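Local coordinates for DUF4847 domain-containing protein (Bacteroides vulgatus, PDB 4ZGF) that is of unknown function but binds calcium and probably has a calycin-like, lipocalin-related fold, at residues 8-22 against 129-141. Sequence-based numbering, arbitrary orientation.
Sequences SGTWHVVDFYGKANW and KKTYIQFAHNKQD. With CA (calcium ion), chain C; CA (calcium ion), chain B; BEZ (benzoic acid), chain K; ACT (acetate ion), chain I.
With CG beside the backbone N in both residues (chi1 -73° in Trp-11, -76° in His-137), the indole and the imidazole meet in a face-to-face stack at one end of an antiparallel strand pair, 11-18 against 132-136, whose register slips by one at a classic beta bulge: Val-14 and Asp-15 sit together opposite the single residue Gln-134. The pair joins the first and last strands of a curled sheet consistent with the calycin fold. The centroids of the six-membered ring of Trp-11 and the imidazole of His-137 lie 3.6 Å apart, and a nearly straight bond of 2.8 Å from His-137 ND1 to Thr-10 O, in the imidazole plane, fixes the ring's rotation. Were Trp-11 cut back to an alanine, one imidazole face would probably lose its stacking partner and the packing on Phe-135 would thin. Beyond the bulge, Tyr-132 turns CG between its backbone N and carbonyl carbon (chi1 55°), which lays its ring over Tyr-17 CB, 3.5 Å from the ring centroid; the phenol planes nearly align but hardly overlap. Trp-22 completes this aromatic cluster. From the strand's end onward, Ala-136 CB packs against C1 of the benzoic acid, Asn-138 ND2 hydrogen-bonds to its O2, and Gln-140 NE2 donates to its O1 at 2.8 Å.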
loop_
_atom_site.group_PDB
_atom_site.type_symbol
_atom_site.label_atom_id
_atom_site.label_comp_id
_atom_site.label_asym_id
_atom_site.label_seq_id
_atom_site.Cartn_x
_atom_site.Cartn_y
_atom_site.Cartn_z
ATOM N N SER A 8 7.959 0.006 -12.047
ATOM C CA SER A 8 8.267 1.364 -12.462
ATOM C C SER A 8 9.078 2.162 -11.456
ATOM O O SER A 8 9.085 3.414 -11.510
ATOM C CB SER A 8 6.961 2.067 -12.743
ATOM O OG SER A 8 6.170 2.093 -11.558
ATOM N N GLY A 9 9.733 1.463 -10.548
ATOM C CA GLY A 9 10.504 2.119 -9.480
ATOM C C GLY A 9 9.893 1.816 -8.118
ATOM O O GLY A 9 8.769 1.336 -7.998
ATOM N N THR A 10 10.650 2.125 -7.067
ATOM C CA THR A 10 10.200 1.928 -5.707
ATOM C C THR A 10 8.829 2.579 -5.506
ATOM O O THR A 10 8.645 3.749 -5.888
ATOM C CB THR A 10 11.185 2.600 -4.696
ATOM O OG1 THR A 10 12.553 2.385 -5.129
ATOM C CG2 THR A 10 10.929 2.052 -3.297
ATOM N N TRP A 11 7.927 1.877 -4.812
ATOM C CA TRP A 11 6.640 2.389 -4.381
ATOM C C TRP A 11 6.655 2.583 -2.860
ATOM O O TRP A 11 6.967 1.656 -2.109
ATOM C CB TRP A 11 5.516 1.418 -4.782
ATOM C CG TRP A 11 5.173 1.378 -6.237
ATOM C CD1 TRP A 11 5.403 0.342 -7.083
ATOM C CD2 TRP A 11 4.512 2.395 -7.015
ATOM N NE1 TRP A 11 4.893 0.621 -8.331
ATOM C CE2 TRP A 11 4.331 1.872 -8.313
ATOM C CE3 TRP A 11 4.072 3.696 -6.743
ATOM C CZ2 TRP A 11 3.691 2.589 -9.319
ATOM C CZ3 TRP A 11 3.443 4.395 -7.755
ATOM C CH2 TRP A 11 3.264 3.849 -9.014
ATOM N N HIS A 12 6.293 3.789 -2.419
ATOM C CA HIS A 12 6.305 4.201 -1.028
ATOM C C HIS A 12 4.884 4.438 -0.547
ATOM O O HIS A 12 4.080 5.043 -1.268
ATOM C CB HIS A 12 7.099 5.520 -0.899
ATOM C CG HIS A 12 8.530 5.425 -1.275
ATOM N ND1 HIS A 12 9.514 5.168 -0.354
ATOM C CD2 HIS A 12 9.126 5.559 -2.485
ATOM C CE1 HIS A 12 10.663 5.177 -0.991
ATOM N NE2 HIS A 12 10.464 5.404 -2.274
ATOM N N VAL A 13 4.548 4.001 0.670
ATOM C CA VAL A 13 3.166 4.153 1.140
ATOM C C VAL A 13 2.820 5.632 1.374
ATOM O O VAL A 13 3.547 6.399 1.994
ATOM C CB VAL A 13 2.961 3.365 2.448
ATOM C CG1 VAL A 13 1.629 3.680 3.090
ATOM C CG2 VAL A 13 3.049 1.884 2.166
ATOM N N VAL A 14 1.638 5.978 0.851
ATOM C CA VAL A 14 0.986 7.266 1.132
ATOM C C VAL A 14 0.044 7.104 2.321
ATOM O O VAL A 14 0.218 7.758 3.356
ATOM C CB VAL A 14 0.279 7.816 -0.120
ATOM C CG1 VAL A 14 -0.466 9.107 0.203
ATOM C CG2 VAL A 14 1.268 8.026 -1.246
ATOM N N ASP A 15 -0.984 6.255 2.200
ATOM C CA ASP A 15 -1.918 6.011 3.319
ATOM C C ASP A 15 -2.775 4.808 2.942
ATOM O O ASP A 15 -2.711 4.277 1.813
ATOM C CB ASP A 15 -2.805 7.267 3.576
ATOM C CG ASP A 15 -3.257 7.478 5.021
ATOM O OD1 ASP A 15 -3.339 6.494 5.786
ATOM O OD2 ASP A 15 -3.568 8.658 5.338
ATOM N N PHE A 16 -3.553 4.408 3.938
ATOM C CA PHE A 16 -4.659 3.452 3.786
ATOM C C PHE A 16 -5.925 4.259 3.658
ATOM O O PHE A 16 -6.100 5.235 4.376
ATOM C CB PHE A 16 -4.721 2.548 5.019
ATOM C CG PHE A 16 -3.509 1.673 5.218
ATOM C CD1 PHE A 16 -2.387 2.155 5.870
ATOM C CD2 PHE A 16 -3.490 0.347 4.788
ATOM C CE1 PHE A 16 -1.259 1.358 6.072
ATOM C CE2 PHE A 16 -2.380 -0.460 5.009
ATOM C CZ PHE A 16 -1.283 0.039 5.650
ATOM N N TYR A 17 -6.814 3.879 2.742
ATOM C CA TYR A 17 -8.001 4.658 2.446
ATOM C C TYR A 17 -9.246 3.834 2.714
ATOM O O TYR A 17 -9.310 2.645 2.367
ATOM C CB TYR A 17 -7.993 5.110 0.974
ATOM C CG TYR A 17 -6.937 6.177 0.702
ATOM C CD1 TYR A 17 -5.593 5.867 0.691
ATOM C CD2 TYR A 17 -7.296 7.495 0.481
ATOM C CE1 TYR A 17 -4.627 6.826 0.487
ATOM C CE2 TYR A 17 -6.343 8.475 0.240
ATOM C CZ TYR A 17 -5.013 8.145 0.259
ATOM O OH TYR A 17 -4.009 9.068 0.070
ATOM N N GLY A 18 -10.232 4.458 3.329
ATOM C CA GLY A 18 -11.519 3.835 3.592
ATOM C C GLY A 18 -12.642 4.586 2.930
ATOM O O GLY A 18 -12.466 5.614 2.285
ATOM N N LYS A 19 -13.856 4.053 3.066
ATOM C CA LYS A 19 -15.041 4.676 2.449
ATOM C C LYS A 19 -14.761 4.923 0.976
ATOM O O LYS A 19 -15.102 5.991 0.436
ATOM C CB LYS A 19 -15.443 6.009 3.130
ATOM C CG LYS A 19 -15.749 5.899 4.612
ATOM C CD LYS A 19 -16.149 7.246 5.233
ATOM C CE LYS A 19 -16.140 7.215 6.764
ATOM N NZ LYS A 19 -16.453 8.543 7.383
ATOM N N ALA A 20 -14.182 3.947 0.288
ATOM C CA ALA A 20 -13.710 4.213 -1.053
ATOM C C ALA A 20 -14.828 4.339 -2.056
ATOM O O ALA A 20 -15.895 3.689 -1.931
ATOM C CB ALA A 20 -12.761 3.131 -1.533
ATOM N N ASN A 21 -14.566 5.147 -3.066
ATOM C CA ASN A 21 -15.325 5.145 -4.336
ATOM C C ASN A 21 -14.314 4.734 -5.387
ATOM O O ASN A 21 -13.635 5.561 -6.002
ATOM C CB ASN A 21 -15.928 6.505 -4.627
ATOM C CG ASN A 21 -16.847 6.512 -5.826
ATOM O OD1 ASN A 21 -17.044 5.525 -6.475
ATOM N ND2 ASN A 21 -17.468 7.621 -6.087
ATOM N N TRP A 22 -14.170 3.426 -5.563
ATOM C CA TRP A 22 -13.106 2.866 -6.382
ATOM C C TRP A 22 -13.155 3.352 -7.821
ATOM O O TRP A 22 -12.117 3.684 -8.410
ATOM C CB TRP A 22 -13.182 1.338 -6.297
ATOM C CG TRP A 22 -12.123 0.622 -7.047
ATOM C CD1 TRP A 22 -12.303 -0.202 -8.116
ATOM C CD2 TRP A 22 -10.712 0.594 -6.763
ATOM N NE1 TRP A 22 -11.109 -0.750 -8.507
ATOM C CE2 TRP A 22 -10.112 -0.261 -7.705
ATOM C CE3 TRP A 22 -9.896 1.224 -5.828
ATOM C CZ2 TRP A 22 -8.732 -0.499 -7.729
ATOM C CZ3 TRP A 22 -8.527 0.993 -5.861
ATOM C CH2 TRP A 22 -7.950 0.160 -6.808
ATOM N N LYS A 129 -13.747 -3.667 -2.712
ATOM C CA LYS A 129 -13.470 -2.320 -3.192
ATOM C C LYS A 129 -13.860 -1.224 -2.214
ATOM O O LYS A 129 -14.046 -0.081 -2.634
ATOM C CB LYS A 129 -14.025 -2.102 -4.604
ATOM C CG LYS A 129 -13.481 -3.063 -5.633
ATOM C CD LYS A 129 -14.211 -2.988 -6.979
ATOM C CE LYS A 129 -15.696 -3.369 -6.977
ATOM N NZ LYS A 129 -16.213 -3.205 -8.388
ATOM N N LYS A 130 -13.918 -1.529 -0.917
ATOM C CA LYS A 130 -14.306 -0.521 0.075
ATOM C C LYS A 130 -13.123 0.252 0.621
ATOM O O LYS A 130 -13.301 1.282 1.275
ATOM C CB LYS A 130 -14.998 -1.171 1.273
ATOM C CG LYS A 130 -16.280 -1.909 0.956
ATOM C CD LYS A 130 -17.067 -2.133 2.225
ATOM C CE LYS A 130 -18.173 -3.133 2.023
ATOM N NZ LYS A 130 -19.193 -2.619 1.064
ATOM N N THR A 131 -11.927 -0.284 0.421
ATOM C CA THR A 131 -10.682 0.286 0.928
ATOM C C THR A 131 -9.654 0.147 -0.163
ATOM O O THR A 131 -9.800 -0.630 -1.095
ATOM C CB THR A 131 -10.223 -0.424 2.216
ATOM O OG1 THR A 131 -9.993 -1.807 1.918
ATOM C CG2 THR A 131 -11.221 -0.300 3.359
ATOM N N TYR A 132 -8.539 0.865 0.013
ATOM C CA TYR A 132 -7.348 0.608 -0.802
ATOM C C TYR A 132 -6.139 1.137 -0.067
ATOM O O TYR A 132 -6.246 1.966 0.829
ATOM C CB TYR A 132 -7.451 1.208 -2.210
ATOM C CG TYR A 132 -7.741 2.686 -2.306
ATOM C CD1 TYR A 132 -6.727 3.639 -2.306
ATOM C CD2 TYR A 132 -9.043 3.140 -2.423
ATOM C CE1 TYR A 132 -6.997 4.991 -2.422
ATOM C CE2 TYR A 132 -9.335 4.491 -2.499
ATOM C CZ TYR A 132 -8.316 5.426 -2.513
ATOM O OH TYR A 132 -8.655 6.752 -2.615
ATOM N N ILE A 133 -4.966 0.662 -0.490
ATOM C CA ILE A 133 -3.690 1.273 -0.081
ATOM C C ILE A 133 -3.178 2.013 -1.308
ATOM O O ILE A 133 -3.267 1.528 -2.445
ATOM C CB ILE A 133 -2.717 0.235 0.485
ATOM C CG1 ILE A 133 -1.431 0.908 0.955
ATOM C CG2 ILE A 133 -2.480 -0.933 -0.460
ATOM C CD1 ILE A 133 -0.526 -0.019 1.762
ATOM N N GLN A 134 -2.605 3.200 -1.068
ATOM C CA GLN A 134 -2.041 4.024 -2.131
ATOM C C GLN A 134 -0.550 4.210 -1.912
ATOM O O GLN A 134 -0.107 4.489 -0.779
ATOM C CB GLN A 134 -2.748 5.382 -2.220
ATOM C CG GLN A 134 -2.298 6.226 -3.418
ATOM C CD GLN A 134 -3.085 7.506 -3.653
ATOM O OE1 GLN A 134 -3.303 8.314 -2.746
ATOM N NE2 GLN A 134 -3.475 7.718 -4.895
ATOM N N PHE A 135 0.189 4.105 -3.010
ATOM C CA PHE A 135 1.635 4.337 -3.034
ATOM C C PHE A 135 1.978 5.455 -4.025
ATOM O O PHE A 135 1.229 5.730 -4.961
ATOM C CB PHE A 135 2.367 3.089 -3.553
ATOM C CG PHE A 135 2.154 1.830 -2.757
ATOM C CD1 PHE A 135 1.080 1.003 -3.004
ATOM C CD2 PHE A 135 3.073 1.426 -1.788
ATOM C CE1 PHE A 135 0.940 -0.189 -2.285
ATOM C CE2 PHE A 135 2.918 0.248 -1.095
ATOM C CZ PHE A 135 1.871 -0.554 -1.362
ATOM N N ALA A 136 3.157 6.033 -3.811
ATOM C CA ALA A 136 3.768 7.003 -4.720
ATOM C C ALA A 136 5.226 6.615 -4.979
ATOM O O ALA A 136 5.783 5.752 -4.280
ATOM C CB ALA A 136 3.714 8.413 -4.107
ATOM N N HIS A 137 5.877 7.270 -5.943
ATOM C CA HIS A 137 7.278 6.963 -6.224
ATOM C C HIS A 137 8.294 7.779 -5.434
ATOM O O HIS A 137 9.482 7.674 -5.648
ATOM C CB HIS A 137 7.584 7.085 -7.699
ATOM C CG HIS A 137 7.078 5.942 -8.532
ATOM N ND1 HIS A 137 7.368 4.620 -8.232
ATOM C CD2 HIS A 137 6.358 5.915 -9.667
ATOM C CE1 HIS A 137 6.869 3.846 -9.168
ATOM N NE2 HIS A 137 6.242 4.596 -10.040
ATOM N N ASN A 138 7.824 8.565 -4.480
ATOM C CA ASN A 138 8.656 9.317 -3.548
ATOM C C ASN A 138 8.239 9.015 -2.136
ATOM O O ASN A 138 7.036 8.845 -1.862
ATOM C CB ASN A 138 8.536 10.800 -3.802
ATOM C CG ASN A 138 9.045 11.135 -5.158
ATOM O OD1 ASN A 138 10.259 11.082 -5.423
ATOM N ND2 ASN A 138 8.126 11.366 -6.076
ATOM N N LYS A 139 9.216 8.970 -1.237
ATOM C CA LYS A 139 8.909 8.844 0.174
ATOM C C LYS A 139 8.163 10.059 0.667
ATOM O O LYS A 139 8.537 11.201 0.382
ATOM C CB LYS A 139 10.204 8.634 0.936
ATOM C CG LYS A 139 10.005 8.290 2.402
ATOM C CD LYS A 139 11.313 7.960 3.091
ATOM C CE LYS A 139 11.129 7.535 4.525
ATOM N NZ LYS A 139 12.329 6.935 5.073
ATOM N N GLN A 140 7.086 9.829 1.398
ATOM C CA GLN A 140 6.333 10.925 1.992
ATOM C C GLN A 140 7.080 11.454 3.207
ATOM O O GLN A 140 7.791 10.712 3.889
ATOM C CB GLN A 140 4.939 10.443 2.383
ATOM C CG GLN A 140 4.177 9.757 1.264
ATOM C CD GLN A 140 4.037 10.630 0.046
ATOM O OE1 GLN A 140 3.206 11.561 0.035
ATOM N NE2 GLN A 140 4.860 10.435 -0.959
ATOM N N ASP A 141 6.901 12.750 3.471
ATOM C CA ASP A 141 7.684 13.446 4.499
ATOM C C ASP A 141 6.955 14.624 5.121
ATOM O O ASP A 141 5.840 14.967 4.668
ATOM C CB ASP A 141 9.014 13.890 3.908
ATOM C CG ASP A 141 8.882 14.812 2.719
ATOM O OD1 ASP A 141 7.812 15.425 2.524
ATOM O OD2 ASP A 141 9.844 14.931 1.909
ATOM O OXT ASP A 141 7.545 15.207 6.054
HETATM CA CA CA C . 5.577 16.416 2.653
HETATM CA CA CA B . 8.662 16.412 0.357
HETATM C C BEZ K . 4.648 11.812 -4.450
HETATM O O1 BEZ K . 5.205 12.001 -3.310
HETATM O O2 BEZ K . 5.300 11.670 -5.554
HETATM C C1 BEZ K . 3.145 11.761 -4.509
HETATM C C2 BEZ K . 2.468 11.786 -5.757
HETATM C C3 BEZ K . 1.072 11.673 -5.767
HETATM C C4 BEZ K . 0.327 11.519 -4.587
HETATM C C5 BEZ K . 1.005 11.482 -3.304
HETATM C C6 BEZ K . 2.393 11.616 -3.321
HETATM C C ACT I . 11.677 5.689 8.554
HETATM O O ACT I . 12.779 5.078 8.581
HETATM O OXT ACT I . 11.347 6.460 7.617
HETATM C CH3 ACT I . 10.691 5.541 9.681
HETATM O O HOH W 1 6.260 7.154 2.038
HETATM O O HOH W 2 -14.442 1.421 4.226
HETATM O O HOH W 3 -15.834 1.533 -4.103
HETATM O O HOH W 4 7.892 13.897 -0.219
HETATM O O HOH W 5 4.610 14.257 2.016
#